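Side-chain contacts in 3-hydroxy-3-methylglutaryl-CoA lyase (Acinetobacter baumannii, PDB 6NDS), which belongs to the HMGL-like family of TIM-barrel enzymes and binds coenzyme A and a zinc ion: residues E73-I78 with A102-L107; T116-L119 with R123-K126; D277-I282 with A303-D308. One frame throughout, in Å; residues are numbered along the deposited sequence.

Contact 1. Residues E73-I78 with A102-L107; sequences EVFTGI and ANANEL. With EDO (1,2-ethanediol), chain G.
Ala102 meets Phe75 at the root of its side chain: the two CB atoms lie 3.8 Å apart, both side chains starting out toward the opposite segment. The carbonyl of the same alanine, Ala102 O, comes 3.7 Å from Phe75 CB. Its oxygen is not left to hydrocarbon alone, since Arg80 offers it a weak hydrogen bond and also takes the carbonyl of Phe75, tying the last turn of helix 71-77 to this turn. Asn103 then reverses the chain with positive phi, in a Schellman motif that terminates helix 93-101 and directs the backbone toward strand 106-112. This is the alpha-to-beta turn of a TIM barrel, where a helix outside the sheet hands over to the next parallel strand, and here the helix after strand 53-58 packs against it. Ala104, next in line, sets its methyl 3.7 Å from Phe75 CE1, approaching the ring obliquely; the second ring atom on that side, CD1, is 4.0 Å from Ala104 CA. With chi1 at -86° the ring reaches out past Ala102 to Ala104, and Phe59 meets it with its plane inclined by about 50°. Beyond Ala104 the chain leaves the aromatic ring: Asn105 bonds to Tyr86, and Glu106, already in the strand, directs its carboxylate to a salt bridge with Arg53 and a hydrogen bond from Gln145.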
ATOM      1  N   GLU A  73     -19.506  25.158 -14.772  1.00 19.92           N
ATOM      2  CA  GLU A  73     -18.472  26.091 -15.209  1.00 21.20           C
ATOM      3  C   GLU A  73     -17.146  25.377 -15.423  1.00 21.12           C
ATOM      4  O   GLU A  73     -16.390  25.738 -16.331  1.00 21.10           O
ATOM      5  CB  GLU A  73     -18.333  27.237 -14.204  1.00 22.91           C
ATOM      6  CG  GLU A  73     -17.290  28.302 -14.583  1.00 23.70           C
ATOM      7  CD  GLU A  73     -17.558  28.977 -15.930  1.00 29.88           C
ATOM      8  OE1 GLU A  73     -18.712  28.970 -16.402  1.00 30.82           O
ATOM      9  OE2 GLU A  73     -16.606  29.531 -16.516  1.00 31.82           O
ATOM     10  N   VAL A  74     -16.859  24.343 -14.629  1.00 20.70           N
ATOM     11  CA  VAL A  74     -15.635  23.578 -14.865  1.00 22.21           C
ATOM     12  C   VAL A  74     -15.674  22.926 -16.243  1.00 20.45           C
ATOM     13  O   VAL A  74     -14.715  23.023 -17.027  1.00 20.69           O
ATOM     14  CB  VAL A  74     -15.425  22.543 -13.749  1.00 19.86           C
ATOM     15  CG1 VAL A  74     -14.279  21.623 -14.121  1.00 21.07           C
ATOM     16  CG2 VAL A  74     -15.134  23.259 -12.423  1.00 22.52           C
ATOM     17  N   PHE A  75     -16.784  22.251 -16.564  1.00 20.85           N
ATOM     18  CA  PHE A  75     -16.892  21.585 -17.858  1.00 21.58           C
ATOM     19  C   PHE A  75     -16.896  22.584 -19.003  1.00 25.58           C
ATOM     20  O   PHE A  75     -16.409  22.265 -20.092  1.00 26.68           O
ATOM     21  CB  PHE A  75     -18.148  20.710 -17.921  1.00 20.84           C
ATOM     22  CG  PHE A  75     -17.952  19.315 -17.367  1.00 21.62           C
ATOM     23  CD1 PHE A  75     -17.732  18.234 -18.218  1.00 22.68           C
ATOM     24  CD2 PHE A  75     -17.974  19.091 -16.001  1.00 24.88           C
ATOM     25  CE1 PHE A  75     -17.543  16.949 -17.705  1.00 22.61           C
ATOM     26  CE2 PHE A  75     -17.792  17.809 -15.481  1.00 23.97           C
ATOM     27  CZ  PHE A  75     -17.577  16.743 -16.331  1.00 21.90           C
ATOM     28  N   THR A  76     -17.429  23.792 -18.766  1.00 24.56           N
ATOM     29  CA  THR A  76     -17.427  24.861 -19.763  1.00 29.02           C
ATOM     30  C   THR A  76     -16.015  25.356 -20.041  1.00 26.49           C
ATOM     31  O   THR A  76     -15.668  25.663 -21.191  1.00 28.79           O
ATOM     32  CB  THR A  76     -18.295  26.026 -19.263  1.00 23.11           C
ATOM     33  OG1 THR A  76     -19.662  25.636 -19.269  1.00 36.30           O
ATOM     34  CG2 THR A  76     -18.112  27.288 -20.133  1.00 40.17           C
ATOM     35  N   GLY A  77     -15.193  25.436 -18.996  1.00 23.76           N
ATOM     36  CA  GLY A  77     -13.946  26.165 -19.032  1.00 23.41           C
ATOM     37  C   GLY A  77     -12.715  25.372 -19.414  1.00 21.27           C
ATOM     38  O   GLY A  77     -11.731  25.969 -19.860  1.00 24.83           O
ATOM     39  N   ILE A  78     -12.745  24.042 -19.262  1.00 21.23           N
ATOM     40  CA  ILE A  78     -11.547  23.247 -19.513  1.00 20.25           C
ATOM     41  C   ILE A  78     -11.239  23.198 -21.007  1.00 25.08           C
ATOM     42  O   ILE A  78     -12.117  23.362 -21.866  1.00 25.55           O
ATOM     43  CB  ILE A  78     -11.696  21.822 -18.940  1.00 19.33           C
ATOM     44  CG1 ILE A  78     -12.965  21.143 -19.473  1.00 20.35           C
ATOM     45  CG2 ILE A  78     -11.679  21.861 -17.404  1.00 20.67           C
ATOM     46  CD1 ILE A  78     -13.035  19.638 -19.115  1.00 21.07           C
ATOM     47  N   ALA A 102     -23.718  20.716 -20.259  1.00 29.99           N
ATOM     48  CA  ALA A 102     -22.307  21.060 -20.113  1.00 27.96           C
ATOM     49  C   ALA A 102     -21.404  20.266 -21.051  1.00 29.07           C
ATOM     50  O   ALA A 102     -20.177  20.411 -20.984  1.00 27.17           O
ATOM     51  CB  ALA A 102     -21.868  20.851 -18.660  1.00 27.31           C
ATOM     52  N   ASN A 103     -21.984  19.439 -21.922  1.00 25.50           N
ATOM     53  CA  ASN A 103     -21.239  18.645 -22.898  1.00 29.12           C
ATOM     54  C   ASN A 103     -20.225  17.724 -22.222  1.00 28.01           C
ATOM     55  O   ASN A 103     -19.090  17.569 -22.685  1.00 25.68           O
ATOM     56  CB  ASN A 103     -20.552  19.525 -23.946  1.00 31.92           C
ATOM     57  CG  ASN A 103     -20.019  18.714 -25.112  1.00 38.54           C
ATOM     58  OD1 ASN A 103     -20.607  17.697 -25.489  1.00 35.91           O
ATOM     59  ND2 ASN A 103     -18.887  19.136 -25.666  1.00 38.21           N
ATOM     60  N   ALA A 104     -20.630  17.103 -21.121  1.00 24.90           N
ATOM     61  CA  ALA A 104     -19.868  15.960 -20.643  1.00 21.92           C
ATOM     62  C   ALA A 104     -19.838  14.897 -21.738  1.00 24.12           C
ATOM     63  O   ALA A 104     -20.833  14.685 -22.441  1.00 25.19           O
ATOM     64  CB  ALA A 104     -20.486  15.399 -19.363  1.00 21.47           C
ATOM     65  N   ASN A 105     -18.670  14.271 -21.937  1.00 21.63           N
ATOM     66  CA  ASN A 105     -18.564  13.264 -22.990  1.00 21.77           C
ATOM     67  C   ASN A 105     -19.203  11.951 -22.579  1.00 23.33           C
ATOM     68  O   ASN A 105     -19.600  11.157 -23.442  1.00 28.41           O
ATOM     69  CB  ASN A 105     -17.107  12.973 -23.355  1.00 22.98           C
ATOM     70  CG  ASN A 105     -16.353  14.192 -23.869  1.00 27.41           C
ATOM     71  OD1 ASN A 105     -15.167  14.353 -23.570  1.00 24.30           O
ATOM     72  ND2 ASN A 105     -17.020  15.041 -24.662  1.00 25.86           N
ATOM     73  N   GLU A 106     -19.259  11.692 -21.279  1.00 22.25           N
ATOM     74  CA  GLU A 106     -19.768  10.438 -20.751  1.00 23.76           C
ATOM     75  C   GLU A 106     -20.421  10.706 -19.406  1.00 23.84           C
ATOM     76  O   GLU A 106     -19.904  11.484 -18.598  1.00 21.17           O
ATOM     77  CB  GLU A 106     -18.639   9.414 -20.614  1.00 22.26           C
ATOM     78  CG  GLU A 106     -19.055   8.033 -20.128  1.00 23.66           C
ATOM     79  CD  GLU A 106     -17.933   7.007 -20.336  1.00 28.66           C
ATOM     80  OE1 GLU A 106     -17.157   6.754 -19.385  1.00 28.62           O
ATOM     81  OE2 GLU A 106     -17.817   6.475 -21.462  1.00 33.31           O
ATOM     82  N   LEU A 107     -21.570  10.080 -19.189  1.00 22.33           N
ATOM     83  CA  LEU A 107     -22.306  10.195 -17.942  1.00 23.07           C
ATOM     84  C   LEU A 107     -22.084   8.925 -17.132  1.00 22.12           C
ATOM     85  O   LEU A 107     -22.428   7.830 -17.591  1.00 24.36           O
ATOM     86  CB  LEU A 107     -23.795  10.412 -18.218  1.00 22.05           C
ATOM     87  CG  LEU A 107     -24.259  11.854 -18.465  1.00 24.37           C
ATOM     88  CD1 LEU A 107     -23.452  12.574 -19.521  1.00 31.54           C
ATOM     89  CD2 LEU A 107     -25.749  11.845 -18.825  1.00 25.60           C
TER
HETATM   90  C1  EDO G 506     -12.795  27.355 -23.218  1.00 66.76           C
HETATM   91  O1  EDO G 506     -13.927  26.486 -23.326  1.00 69.10           O
HETATM   92  C2  EDO G 506     -11.528  26.515 -23.265  1.00 61.71           C
HETATM   93  O2  EDO G 506     -11.589  25.635 -24.393  1.00 60.11           O

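Contact 2. Residues T116-L119 with R123-K126; sequences THNL and RMTK. With COA (coenzyme A), chain B.
The side chain of Asn118 meets the backbone carbonyl of Met124 across the turn that joins helix 115-122 to helix 126-140, one of the connections on the rim of this TIM barrel, and the amide ND2 donates to Met124 O at 2.9 Å. The bond is bent, 137° at the hydrogen, and the donor stands above the carbonyl plane of Met124, 46° out of it. A chi1 of -150°, which carries CG roughly anti to the backbone N, directs the amide at the returning chain. Beside it Leu119 lays a methyl over the same peptide, CD2 lying 3.5 Å from Met124 C and 4.1 Å from Thr125 CG2. The backbone closes the turn more loosely: Arg123 N donates a weak bond to Leu119 O at 3.0 Å, and Arg123, with positive phi, departs from the helix there.

The next shell holds these groups in place. Ser112 N donates to Asn118 OD1 and Ser129 OG pairs with ND2, so both ends of the buried amide are engaged and its rotation is fixed. Thr125, at the N-cap of helix 126-140, caps it with its side chain, while Lys126 sends its ammonium to Glu166 and the carbonyl of Ala113. Outward from the turn, Arg123 belongs to the coenzyme A pocket. Its chain bends at chi3, and the guanidinium presents its edge to a phosphate oxygen of coenzyme A: NE points almost straight at O4A, though their modelled separation of 2.4 Å is doubtfully short, and NH2 adds a weak bond to O4A at 3.2 Å.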
ATOM      1  N   THR A 116     -28.589   0.593   2.454  1.00 27.43           N
ATOM      2  CA  THR A 116     -28.345   1.617   3.469  1.00 28.85           C
ATOM      3  C   THR A 116     -27.444   2.718   2.930  1.00 27.48           C
ATOM      4  O   THR A 116     -27.701   3.910   3.137  1.00 30.23           O
ATOM      5  CB  THR A 116     -27.715   1.000   4.717  1.00 33.23           C
ATOM      6  OG1 THR A 116     -28.578  -0.006   5.256  1.00 31.04           O
ATOM      7  CG2 THR A 116     -27.470   2.079   5.762  1.00 30.60           C
ATOM      8  N   HIS A 117     -26.365   2.337   2.239  1.00 24.92           N
ATOM      9  CA  HIS A 117     -25.474   3.343   1.683  1.00 23.96           C
ATOM     10  C   HIS A 117     -26.149   4.139   0.567  1.00 26.13           C
ATOM     11  O   HIS A 117     -25.919   5.346   0.440  1.00 27.15           O
ATOM     12  CB  HIS A 117     -24.190   2.683   1.178  1.00 24.34           C
ATOM     13  CG  HIS A 117     -23.130   3.658   0.780  1.00 29.67           C
ATOM     14  ND1 HIS A 117     -22.951   4.068  -0.523  1.00 27.47           N
ATOM     15  CD2 HIS A 117     -22.195   4.306   1.514  1.00 31.50           C
ATOM     16  CE1 HIS A 117     -21.953   4.933  -0.574  1.00 30.06           C
ATOM     17  NE2 HIS A 117     -21.473   5.090   0.646  1.00 30.68           N
ATOM     18  N   ASN A 118     -26.968   3.487  -0.265  1.00 25.00           N
ATOM     19  CA  ASN A 118     -27.659   4.236  -1.311  1.00 24.64           C
ATOM     20  C   ASN A 118     -28.605   5.268  -0.712  1.00 27.09           C
ATOM     21  O   ASN A 118     -28.708   6.395  -1.214  1.00 27.45           O
ATOM     22  CB  ASN A 118     -28.423   3.292  -2.242  1.00 26.92           C
ATOM     23  CG  ASN A 118     -28.536   3.849  -3.653  1.00 23.50           C
ATOM     24  OD1 ASN A 118     -27.529   4.002  -4.353  1.00 27.01           O
ATOM     25  ND2 ASN A 118     -29.753   4.176  -4.069  1.00 23.91           N
ATOM     26  N   LEU A 119     -29.309   4.904   0.358  1.00 27.70           N
ATOM     27  CA  LEU A 119     -30.172   5.874   1.029  1.00 29.59           C
ATOM     28  C   LEU A 119     -29.355   6.995   1.668  1.00 33.48           C
ATOM     29  O   LEU A 119     -29.740   8.167   1.596  1.00 32.31           O
ATOM     30  CB  LEU A 119     -31.038   5.170   2.072  1.00 28.51           C
ATOM     31  CG  LEU A 119     -32.169   4.292   1.532  1.00 30.62           C
ATOM     32  CD1 LEU A 119     -32.687   3.357   2.616  1.00 29.41           C
ATOM     33  CD2 LEU A 119     -33.302   5.165   0.987  1.00 34.07           C
ATOM     34  N   ARG A 123     -30.205   9.364  -1.072  1.00 29.89           N
ATOM     35  CA  ARG A 123     -31.519   9.630  -0.494  1.00 29.20           C
ATOM     36  C   ARG A 123     -32.624   8.947  -1.291  1.00 35.32           C
ATOM     37  O   ARG A 123     -33.730   9.475  -1.442  1.00 39.96           O
ATOM     38  CB  ARG A 123     -31.753  11.134  -0.354  1.00 37.82           C
ATOM     39  CG  ARG A 123     -30.813  11.761   0.684  1.00 37.49           C
ATOM     40  CD  ARG A 123     -30.772  13.264   0.586  1.00 49.22           C
ATOM     41  NE  ARG A 123     -32.117  13.825   0.536  1.00 57.82           N
ATOM     42  CZ  ARG A 123     -32.807  14.209   1.602  1.00 70.64           C
ATOM     43  NH1 ARG A 123     -32.276  14.099   2.813  1.00 73.17           N
ATOM     44  NH2 ARG A 123     -34.028  14.706   1.456  1.00 76.75           N
ATOM     45  N   MET A 124     -32.326   7.752  -1.795  1.00 34.66           N
ATOM     46  CA  MET A 124     -33.355   6.936  -2.424  1.00 37.97           C
ATOM     47  C   MET A 124     -32.908   5.483  -2.436  1.00 30.76           C
ATOM     48  O   MET A 124     -31.727   5.167  -2.253  1.00 27.86           O
ATOM     49  CB  MET A 124     -33.679   7.415  -3.845  1.00 44.19           C
ATOM     50  CG  MET A 124     -32.491   7.538  -4.757  1.00 34.32           C
ATOM     51  SD  MET A 124     -32.908   8.263  -6.368  1.00 39.47           S
ATOM     52  CE  MET A 124     -31.351   9.044  -6.761  1.00 33.41           C
ATOM     53  N   THR A 125     -33.881   4.600  -2.635  1.00 31.69           N
ATOM     54  CA  THR A 125     -33.590   3.183  -2.722  1.00 25.75           C
ATOM     55  C   THR A 125     -32.891   2.872  -4.039  1.00 27.83           C
ATOM     56  O   THR A 125     -32.857   3.689  -4.968  1.00 26.98           O
ATOM     57  CB  THR A 125     -34.871   2.358  -2.633  1.00 28.26           C
ATOM     58  OG1 THR A 125     -35.719   2.689  -3.742  1.00 31.87           O
ATOM     59  CG2 THR A 125     -35.626   2.644  -1.339  1.00 31.82           C
ATOM     60  N   LYS A 126     -32.337   1.660  -4.113  1.00 29.33           N
ATOM     61  CA  LYS A 126     -31.759   1.198  -5.369  1.00 30.78           C
ATOM     62  C   LYS A 126     -32.805   1.162  -6.479  1.00 30.23           C
ATOM     63  O   LYS A 126     -32.509   1.514  -7.627  1.00 27.21           O
ATOM     64  CB  LYS A 126     -31.129  -0.179  -5.178  1.00 28.22           C
ATOM     65  CG  LYS A 126     -29.878  -0.157  -4.330  1.00 27.28           C
ATOM     66  CD  LYS A 126     -29.286  -1.557  -4.202  1.00 29.43           C
ATOM     67  CE  LYS A 126     -29.964  -2.368  -3.137  1.00 39.85           C
ATOM     68  NZ  LYS A 126     -29.283  -3.682  -3.003  1.00 33.04           N
TER
HETATM   69  N1A COA B 501     -28.102  18.399  -9.206  0.86 26.43           N
HETATM   70  C2A COA B 501     -28.500  19.548  -8.642  0.86 29.45           C
HETATM   71  N3A COA B 501     -29.630  19.822  -7.991  0.86 32.50           N
HETATM   72  C4A COA B 501     -30.416  18.736  -7.933  0.86 28.26           C
HETATM   73  C5A COA B 501     -30.147  17.487  -8.452  0.86 27.42           C
HETATM   74  C6A COA B 501     -28.920  17.319  -9.122  0.86 27.02           C
HETATM   75  N6A COA B 501     -28.538  16.174  -9.679  0.86 23.60           N
HETATM   76  N7A COA B 501     -31.202  16.621  -8.195  0.86 26.49           N
HETATM   77  C8A COA B 501     -32.074  17.348  -7.534  0.86 31.64           C
HETATM   78  N9A COA B 501     -31.651  18.642  -7.345  0.86 32.01           N
HETATM   79  C1B COA B 501     -32.370  19.732  -6.681  0.86 35.65           C
HETATM   80  C2B COA B 501     -33.746  20.030  -7.272  0.86 39.81           C
HETATM   81  O2B COA B 501     -33.730  20.803  -8.453  0.86 50.30           O
HETATM   82  C3B COA B 501     -34.399  20.718  -6.076  0.86 49.90           C
HETATM   83  O3B COA B 501     -33.837  22.010  -5.875  0.86 67.76           O
HETATM   84  P3B COA B 501     -34.820  22.920  -4.965  0.86 75.29           P
HETATM   85  O7A COA B 501     -34.543  22.597  -3.508  0.86 73.36           O
HETATM   86  O8A COA B 501     -36.230  22.539  -5.374  0.86 72.73           O
HETATM   87  O9A COA B 501     -34.499  24.363  -5.307  0.86 80.87           O
HETATM   88  C4B COA B 501     -33.982  19.737  -4.995  0.86 47.34           C
HETATM   89  O4B COA B 501     -32.607  19.402  -5.330  0.86 39.76           O
HETATM   90  C5B COA B 501     -34.801  18.474  -5.050  0.86 49.22           C
HETATM   91  O5B COA B 501     -34.396  17.597  -3.989  0.86 51.14           O
HETATM   92  P1A COA B 501     -34.773  16.052  -4.151  0.86 48.40           P
HETATM   93  O1A COA B 501     -35.061  15.740  -5.581  0.86 39.29           O
HETATM   94  O2A COA B 501     -35.747  15.655  -3.090  0.86 57.64           O
HETATM   95  O3A COA B 501     -33.335  15.437  -3.809  0.86 42.39           O
HETATM   96  P2A COA B 501     -32.523  15.318  -2.439  0.86 39.92           P
HETATM   97  O4A COA B 501     -33.140  14.236  -1.617  0.86 41.28           O
HETATM   98  O5A COA B 501     -32.333  16.668  -1.831  0.86 46.03           O
HETATM   99  O6A COA B 501     -31.103  14.843  -3.014  0.86 38.34           O
HETATM  100  CBP COA B 501     -29.717  13.737  -4.614  0.86 22.36           C
HETATM  101  CCP COA B 501     -31.031  13.657  -3.845  0.86 27.56           C
HETATM  102  CDP COA B 501     -29.471  12.432  -5.379  0.86 25.00           C
HETATM  103  CEP COA B 501     -29.792  14.896  -5.614  0.86 26.15           C
HETATM  104  CAP COA B 501     -28.601  13.983  -3.595  0.86 21.79           C
HETATM  105  OAP COA B 501     -28.699  13.014  -2.561  0.86 24.96           O
HETATM  106  C9P COA B 501     -27.207  13.918  -4.197  0.86 28.34           C
HETATM  107  O9P COA B 501     -26.805  14.809  -4.938  0.86 31.46           O
HETATM  108  N8P COA B 501     -26.469  12.870  -3.864  0.86 25.84           N
HETATM  109  C7P COA B 501     -25.164  12.598  -4.450  0.86 30.27           C
HETATM  110  C6P COA B 501     -24.060  12.774  -3.439  0.86 30.67           C
HETATM  111  C5P COA B 501     -22.718  12.341  -3.989  0.86 33.24           C
HETATM  112  O5P COA B 501     -22.324  12.750  -5.080  0.86 26.15           O
HETATM  113  N4P COA B 501     -21.998  11.511  -3.225  0.86 37.62           N
HETATM  114  C3P COA B 501     -20.621  11.130  -3.506  0.86 43.70           C
HETATM  115  C2P COA B 501     -20.473  10.450  -4.846  0.86 55.26           C
HETATM  116  S1P COA B 501     -21.604   9.047  -5.022  0.86 63.32           S

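Contact 3. Residues D277-I282 with A303-D308; sequences DLDALI and AGRNTD
Arg305 starts with CG wedged between its backbone N and carbonyl carbon (chi1 62°) and its chain bends at chi3, which brings its guanidinium to Asp279 and Leu278; Asp279, with CG anti to its carbonyl carbon, swings its carboxylate over to meet it. The result is a salt bridge fastening the first turn of helix 278-285 to the loop after helix 299-303, in the helical region that follows the last strand of the TIM barrel. Arg305 NH1 donates to Asp279 OD1 at 2.8 Å. The acceptor lies in the guanidinium plane, yet the donor stands well above the carboxylate plane, the two planes being 58° apart. Leu278 takes a face instead: its CD2 methyl sits 3.9 Å from Arg305 CZ, offset toward the rim. Glu268 of helix 260-270 pairs with NH2, so two carboxylates on different helices hold the one guanidinium and would probably stabilise its charge. On either side of Arg305 in the chain, Gly304 O and Asn306 ND2 bond to Arg220 and to the Met190 carbonyl of the second subunit. The helix that carries Asp279 is itself capped, with Ala280 N donating to Asp277 OD1 at 3.2 Å.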
ATOM      1  N   ASP A 277       2.691   9.747 -18.427  1.00 16.91           N
ATOM      2  CA  ASP A 277       4.050  10.278 -18.230  1.00 17.99           C
ATOM      3  C   ASP A 277       4.324  10.385 -16.723  1.00 19.42           C
ATOM      4  O   ASP A 277       3.926  11.351 -16.068  1.00 20.28           O
ATOM      5  CB  ASP A 277       4.178  11.618 -18.951  1.00 19.95           C
ATOM      6  CG  ASP A 277       5.551  12.283 -18.792  1.00 21.57           C
ATOM      7  OD1 ASP A 277       6.371  11.874 -17.946  1.00 25.25           O
ATOM      8  OD2 ASP A 277       5.785  13.268 -19.521  1.00 24.44           O
ATOM      9  N   LEU A 278       5.038   9.399 -16.172  1.00 17.89           N
ATOM     10  CA  LEU A 278       5.175   9.304 -14.718  1.00 17.88           C
ATOM     11  C   LEU A 278       5.956  10.484 -14.150  1.00 18.93           C
ATOM     12  O   LEU A 278       5.570  11.062 -13.123  1.00 19.51           O
ATOM     13  CB  LEU A 278       5.851   7.985 -14.349  1.00 19.14           C
ATOM     14  CG  LEU A 278       6.140   7.787 -12.854  1.00 18.00           C
ATOM     15  CD1 LEU A 278       4.855   7.875 -12.012  1.00 20.12           C
ATOM     16  CD2 LEU A 278       6.854   6.452 -12.621  1.00 20.01           C
ATOM     17  N   ASP A 279       7.080  10.833 -14.778  1.00 18.16           N
ATOM     18  CA  ASP A 279       7.875  11.957 -14.281  1.00 21.37           C
ATOM     19  C   ASP A 279       7.036  13.224 -14.188  1.00 24.12           C
ATOM     20  O   ASP A 279       7.081  13.943 -13.182  1.00 22.35           O
ATOM     21  CB  ASP A 279       9.077  12.202 -15.185  1.00 21.43           C
ATOM     22  CG  ASP A 279      10.163  11.181 -15.004  1.00 33.69           C
ATOM     23  OD1 ASP A 279      10.404  10.764 -13.854  1.00 31.05           O
ATOM     24  OD2 ASP A 279      10.792  10.814 -16.019  1.00 32.62           O
ATOM     25  N   ALA A 280       6.266  13.519 -15.240  1.00 18.15           N
ATOM     26  CA  ALA A 280       5.459  14.732 -15.231  1.00 19.52           C
ATOM     27  C   ALA A 280       4.342  14.647 -14.208  1.00 18.58           C
ATOM     28  O   ALA A 280       3.971  15.662 -13.603  1.00 19.40           O
ATOM     29  CB  ALA A 280       4.876  14.993 -16.620  1.00 20.48           C
ATOM     30  N   LEU A 281       3.799  13.449 -14.003  1.00 19.16           N
ATOM     31  CA  LEU A 281       2.704  13.288 -13.056  1.00 18.64           C
ATOM     32  C   LEU A 281       3.182  13.488 -11.621  1.00 19.55           C
ATOM     33  O   LEU A 281       2.488  14.110 -10.807  1.00 19.34           O
ATOM     34  CB  LEU A 281       2.084  11.905 -13.229  1.00 18.90           C
ATOM     35  CG  LEU A 281       0.768  11.699 -12.477  1.00 18.64           C
ATOM     36  CD1 LEU A 281      -0.351  12.509 -13.139  1.00 21.02           C
ATOM     37  CD2 LEU A 281       0.455  10.204 -12.439  1.00 22.26           C
ATOM     38  N   ILE A 282       4.368  12.969 -11.292  1.00 17.98           N
ATOM     39  CA  ILE A 282       4.937  13.206  -9.967  1.00 16.79           C
ATOM     40  C   ILE A 282       5.137  14.696  -9.737  1.00 20.07           C
ATOM     41  O   ILE A 282       4.838  15.222  -8.651  1.00 20.33           O
ATOM     42  CB  ILE A 282       6.252  12.422  -9.799  1.00 18.44           C
ATOM     43  CG1 ILE A 282       5.975  10.914  -9.718  1.00 18.79           C
ATOM     44  CG2 ILE A 282       7.024  12.913  -8.553  1.00 20.79           C
ATOM     45  CD1 ILE A 282       7.233  10.055  -9.871  1.00 20.72           C
ATOM     46  N   ALA A 303       8.884  10.242  -1.877  1.00 21.91           N
ATOM     47  CA  ALA A 303      10.167   9.560  -1.979  1.00 24.37           C
ATOM     48  C   ALA A 303      10.848   9.756  -3.323  1.00 24.32           C
ATOM     49  O   ALA A 303      12.077   9.607  -3.402  1.00 27.07           O
ATOM     50  CB  ALA A 303       9.987   8.057  -1.730  1.00 28.21           C
ATOM     51  N   GLY A 304      10.094  10.086  -4.365  1.00 23.89           N
ATOM     52  CA  GLY A 304      10.613  10.039  -5.715  1.00 27.66           C
ATOM     53  C   GLY A 304      10.726   8.605  -6.201  1.00 30.22           C
ATOM     54  O   GLY A 304      10.625   7.644  -5.442  1.00 27.75           O
ATOM     55  N   ARG A 305      10.929   8.460  -7.506  1.00 25.60           N
ATOM     56  CA  ARG A 305      11.055   7.132  -8.098  1.00 24.84           C
ATOM     57  C   ARG A 305      12.426   6.527  -7.786  1.00 24.03           C
ATOM     58  O   ARG A 305      13.329   7.192  -7.267  1.00 26.28           O
ATOM     59  CB  ARG A 305      10.838   7.207  -9.604  1.00 26.22           C
ATOM     60  CG  ARG A 305      11.877   8.069 -10.299  1.00 27.01           C
ATOM     61  CD  ARG A 305      11.492   8.288 -11.752  1.00 31.24           C
ATOM     62  NE  ARG A 305      11.197   7.008 -12.386  1.00 30.96           N
ATOM     63  CZ  ARG A 305      10.578   6.881 -13.552  1.00 37.10           C
ATOM     64  NH1 ARG A 305      10.196   7.968 -14.214  1.00 31.81           N
ATOM     65  NH2 ARG A 305      10.343   5.667 -14.048  1.00 33.20           N
ATOM     66  N   ASN A 306      12.579   5.236  -8.125  1.00 23.62           N
ATOM     67  CA  ASN A 306      13.812   4.503  -7.818  1.00 22.75           C
ATOM     68  C   ASN A 306      15.047   5.202  -8.369  1.00 23.57           C
ATOM     69  O   ASN A 306      16.116   5.182  -7.741  1.00 26.08           O
ATOM     70  CB  ASN A 306      13.749   3.093  -8.405  1.00 24.06           C
ATOM     71  CG  ASN A 306      12.959   2.112  -7.547  1.00 35.44           C
ATOM     72  OD1 ASN A 306      12.118   2.497  -6.742  1.00 31.25           O
ATOM     73  ND2 ASN A 306      13.237   0.825  -7.730  1.00 31.57           N
ATOM     74  N   THR A 307      14.935   5.784  -9.570  1.00 27.18           N
ATOM     75  CA  THR A 307      16.097   6.338 -10.251  1.00 29.72           C
ATOM     76  C   THR A 307      16.509   7.701  -9.715  1.00 32.09           C
ATOM     77  O   THR A 307      17.528   8.237 -10.157  1.00 32.30           O
ATOM     78  CB  THR A 307      15.835   6.436 -11.759  1.00 32.77           C
ATOM     79  OG1 THR A 307      14.622   7.161 -11.993  1.00 29.40           O
ATOM     80  CG2 THR A 307      15.711   5.052 -12.373  1.00 35.63           C
ATOM     81  N   ASP A 308      15.745   8.280  -8.792  1.00 29.99           N
ATOM     82  CA  ASP A 308      16.168   9.490  -8.083  1.00 30.32           C
ATOM     83  C   ASP A 308      17.186   9.076  -7.028  1.00 36.20           C
ATOM     84  O   ASP A 308      16.838   8.748  -5.893  1.00 36.35           O
ATOM     85  CB  ASP A 308      14.972  10.199  -7.458  1.00 28.71           C
ATOM     86  CG  ASP A 308      14.141  10.942  -8.474  1.00 38.18           C
ATOM     87  OD1 ASP A 308      14.530  10.975  -9.664  1.00 40.26           O
ATOM     88  OD2 ASP A 308      13.099  11.509  -8.083  1.00 41.16           O
TER

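The three contacts follow one another along the chain without touching, and their chemistry differs with their place in the fold. Contact 1 is buried and has no hydrogen bond across its segments, only methyl, ring and carbonyl packing of one barrel helix on the turn that leads into strand 106-112. Contact 2 takes up the chain just after that strand, at the surface, where a buried amide and a bound phosphate are added to leucine packing. Contact 3 lies on the opposite side of the chain's centre from contact 2, their centres about 41 Å apart, and is partly buried. Contacts 2 and 3 both employ an arginine, but one addresses coenzyme A and the other carboxylates of its own chain, beside the second subunit.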